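PDB 6QVM: multiheme cytochrome cf from Carboxydothermus ferrireducens DSM 11255, which probably carries electrons through a chain of c-type hemes to insoluble extracellular iron(III), held in the S-layer by a dedicated binding domain. Local coordinates for residues 127-132 against 191-197. Sequence-based numbering, arbitrary orientation.
Sequences ITKQRL and LDPTAAA
K129 and A197 give up the most surface to each other's segment, at the point where the start of helix 129-139 meets the loop 191-197. The two backbones pair first. K129 N donates to A195 O at 2.9 Å, and A197 N donates to I127 O at 3.1 Å. Between these bonds sit T128 and A196, the non-hydrogen-bonded pair of a single antiparallel bridge. A water also donates to I127 O and A197 O, joining the same two residues. With CG anti to its backbone N (chi1 -170°) and the rest extended, K129 runs alongside the loop: CB passes D192 O, and CE lies 3.2 Å from L191 O. NZ reaches beyond the loop to hydrogen-bond S181 O. D192 OD2 lies 4.5 Å from K129 NZ, beyond salt-bridge range, its carboxylate being paired with R183. With alanine in place of K129 the methylenes and ammonium beyond CB are gone, and L191 O would probably be less well covered and S181 O left without its mate. A197 CB packs against I127 CG2 at 4.2 Å and L132 CD2 at 4.1 Å; helix 199-212 lies against this cluster, V202 on I127 and A197, A205 on L132. Q130 meets P193 twice: its N makes a weak bond to P193 O (128° at the hydrogen), and Q130 CB lies 4.0 Å from P193 CB. Its OE1 is taken by N167 and A164. T128 sits at the N-cap position of helix 129-139, and the type I turn D192-A195 folds against that helix start. One antiparallel bridge thus ties the residues leading into helix 129-139 to the loop before helix 199-212, probably within the protein's S-layer-binding module.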
ATOM      1  N   ILE A 127     -31.359 -29.833  15.588  1.00 60.95           N
ATOM      2  CA  ILE A 127     -30.618 -30.117  16.809  1.00 57.75           C
ATOM      3  C   ILE A 127     -31.547 -30.681  17.878  1.00 59.26           C
ATOM      4  O   ILE A 127     -32.659 -30.181  18.097  1.00 56.33           O
ATOM      5  CB  ILE A 127     -29.901 -28.848  17.298  1.00 60.63           C
ATOM      6  CG1 ILE A 127     -29.105 -29.121  18.572  1.00 54.47           C
ATOM      7  CG2 ILE A 127     -30.885 -27.705  17.515  1.00 55.85           C
ATOM      8  CD1 ILE A 127     -27.681 -29.529  18.316  1.00 53.08           C
ATOM      9  N   THR A 128     -31.089 -31.729  18.556  1.00 51.42           N
ATOM     10  CA  THR A 128     -31.812 -32.299  19.680  1.00 52.52           C
ATOM     11  C   THR A 128     -31.105 -31.949  20.983  1.00 55.77           C
ATOM     12  O   THR A 128     -29.942 -31.539  20.997  1.00 53.74           O
ATOM     13  CB  THR A 128     -31.947 -33.822  19.548  1.00 61.81           C
ATOM     14  OG1 THR A 128     -30.655 -34.440  19.615  1.00 58.37           O
ATOM     15  CG2 THR A 128     -32.621 -34.190  18.226  1.00 52.30           C
ATOM     16  N   LYS A 129     -31.834 -32.132  22.084  1.00 49.11           N
ATOM     17  CA  LYS A 129     -31.331 -31.760  23.400  1.00 51.09           C
ATOM     18  C   LYS A 129     -30.058 -32.514  23.753  1.00 56.20           C
ATOM     19  O   LYS A 129     -29.189 -31.974  24.448  1.00 64.75           O
ATOM     20  CB  LYS A 129     -32.422 -32.008  24.442  1.00 54.32           C
ATOM     21  CG  LYS A 129     -32.143 -31.450  25.826  1.00 48.66           C
ATOM     22  CD  LYS A 129     -33.456 -31.124  26.510  1.00 60.01           C
ATOM     23  CE  LYS A 129     -33.281 -30.802  27.978  1.00 51.49           C
ATOM     24  NZ  LYS A 129     -34.591 -30.437  28.578  1.00 67.33           N
ATOM     25  N   GLN A 130     -29.913 -33.751  23.275  1.00 56.98           N
ATOM     26  CA  GLN A 130     -28.741 -34.529  23.652  1.00 58.67           C
ATOM     27  C   GLN A 130     -27.527 -34.151  22.813  1.00 57.41           C
ATOM     28  O   GLN A 130     -26.405 -34.133  23.327  1.00 57.45           O
ATOM     29  CB  GLN A 130     -29.029 -36.028  23.543  1.00 55.57           C
ATOM     30  CG  GLN A 130     -29.263 -36.537  22.125  1.00 57.93           C
ATOM     31  CD  GLN A 130     -29.529 -38.024  22.079  1.00 64.73           C
ATOM     32  OE1 GLN A 130     -28.717 -38.828  22.534  1.00 55.56           O
ATOM     33  NE2 GLN A 130     -30.682 -38.400  21.540  1.00 52.23           N
ATOM     34  N   ARG A 131     -27.721 -33.829  21.534  1.00 56.31           N
ATOM     35  CA  ARG A 131     -26.564 -33.452  20.735  1.00 63.26           C
ATOM     36  C   ARG A 131     -26.195 -31.987  20.920  1.00 59.28           C
ATOM     37  O   ARG A 131     -25.052 -31.605  20.647  1.00 59.82           O
ATOM     38  CB  ARG A 131     -26.797 -33.794  19.264  1.00 67.93           C
ATOM     39  CG  ARG A 131     -26.084 -35.091  18.890  1.00 71.19           C
ATOM     40  CD  ARG A 131     -26.303 -35.569  17.477  1.00 73.78           C
ATOM     41  NE  ARG A 131     -25.392 -34.969  16.499  1.00 74.25           N
ATOM     42  CZ  ARG A 131     -24.066 -35.122  16.494  1.00 68.34           C
ATOM     43  NH1 ARG A 131     -23.332 -34.555  15.548  1.00 71.95           N
ATOM     44  NH2 ARG A 131     -23.464 -35.840  17.431  1.00 55.31           N
ATOM     45  N   LEU A 132     -27.129 -31.158  21.392  1.00 53.91           N
ATOM     46  CA  LEU A 132     -26.740 -29.836  21.869  1.00 52.61           C
ATOM     47  C   LEU A 132     -25.807 -29.950  23.066  1.00 51.26           C
ATOM     48  O   LEU A 132     -24.828 -29.204  23.171  1.00 55.73           O
ATOM     49  CB  LEU A 132     -27.972 -29.010  22.233  1.00 53.20           C
ATOM     50  CG  LEU A 132     -27.676 -27.667  22.915  1.00 48.28           C
ATOM     51  CD1 LEU A 132     -26.940 -26.727  21.964  1.00 38.20           C
ATOM     52  CD2 LEU A 132     -28.948 -27.019  23.444  1.00 55.58           C
ATOM     53  N   LEU A 191     -34.525 -35.965  31.401  1.00 65.70           N
ATOM     54  CA  LEU A 191     -33.685 -35.142  30.544  1.00 57.88           C
ATOM     55  C   LEU A 191     -34.292 -34.887  29.171  1.00 65.20           C
ATOM     56  O   LEU A 191     -33.913 -33.906  28.520  1.00 71.72           O
ATOM     57  CB  LEU A 191     -32.315 -35.809  30.362  1.00 52.76           C
ATOM     58  CG  LEU A 191     -31.546 -36.126  31.655  1.00 60.47           C
ATOM     59  CD1 LEU A 191     -30.462 -37.141  31.369  1.00 56.05           C
ATOM     60  CD2 LEU A 191     -30.958 -34.860  32.260  1.00 50.31           C
ATOM     61  N   ASP A 192     -35.215 -35.735  28.724  1.00 53.48           N
ATOM     62  CA  ASP A 192     -35.826 -35.625  27.404  1.00 54.19           C
ATOM     63  C   ASP A 192     -34.755 -35.555  26.312  1.00 64.26           C
ATOM     64  O   ASP A 192     -34.717 -34.601  25.532  1.00 59.19           O
ATOM     65  CB  ASP A 192     -36.738 -34.408  27.338  1.00 53.81           C
ATOM     66  CG  ASP A 192     -37.813 -34.433  28.397  1.00 67.33           C
ATOM     67  OD1 ASP A 192     -38.646 -35.364  28.391  1.00 81.52           O
ATOM     68  OD2 ASP A 192     -37.798 -33.539  29.263  1.00 82.06           O
ATOM     69  N   PRO A 193     -33.892 -36.573  26.213  1.00 56.74           N
ATOM     70  CA  PRO A 193     -32.695 -36.444  25.367  1.00 50.89           C
ATOM     71  C   PRO A 193     -32.994 -36.361  23.887  1.00 61.17           C
ATOM     72  O   PRO A 193     -32.175 -35.814  23.142  1.00 77.05           O
ATOM     73  CB  PRO A 193     -31.892 -37.715  25.694  1.00 50.89           C
ATOM     74  CG  PRO A 193     -32.533 -38.281  26.934  1.00 58.76           C
ATOM     75  CD  PRO A 193     -33.971 -37.898  26.841  1.00 59.42           C
ATOM     76  N   THR A 194     -34.136 -36.876  23.435  1.00 57.11           N
ATOM     77  CA  THR A 194     -34.460 -36.885  22.017  1.00 55.14           C
ATOM     78  C   THR A 194     -35.406 -35.763  21.622  1.00 54.39           C
ATOM     79  O   THR A 194     -35.746 -35.648  20.441  1.00 61.39           O
ATOM     80  CB  THR A 194     -35.059 -38.237  21.618  1.00 72.65           C
ATOM     81  OG1 THR A 194     -36.336 -38.402  22.248  1.00 62.49           O
ATOM     82  CG2 THR A 194     -34.126 -39.381  22.028  1.00 49.86           C
ATOM     83  N   ALA A 195     -35.831 -34.935  22.575  1.00 45.98           N
ATOM     84  CA  ALA A 195     -36.657 -33.787  22.237  1.00 54.44           C
ATOM     85  C   ALA A 195     -35.835 -32.777  21.450  1.00 56.19           C
ATOM     86  O   ALA A 195     -34.649 -32.582  21.720  1.00 59.27           O
ATOM     87  CB  ALA A 195     -37.217 -33.137  23.504  1.00 47.06           C
ATOM     88  N   ALA A 196     -36.461 -32.158  20.456  1.00 52.58           N
ATOM     89  CA  ALA A 196     -35.801 -31.088  19.722  1.00 61.93           C
ATOM     90  C   ALA A 196     -35.493 -29.934  20.665  1.00 62.92           C
ATOM     91  O   ALA A 196     -36.375 -29.461  21.384  1.00 64.03           O
ATOM     92  CB  ALA A 196     -36.686 -30.609  18.571  1.00 43.50           C
ATOM     93  N   ALA A 197     -34.233 -29.510  20.689  1.00 55.26           N
ATOM     94  CA  ALA A 197     -33.849 -28.380  21.523  1.00 54.30           C
ATOM     95  C   ALA A 197     -34.575 -27.123  21.068  1.00 52.78           C
ATOM     96  O   ALA A 197     -34.624 -26.820  19.873  1.00 58.93           O
ATOM     97  CB  ALA A 197     -32.339 -28.171  21.458  1.00 46.75           C
TER
HETATM   98  O   HOH W   1     -34.199 -28.297  17.289  1.00 57.73           O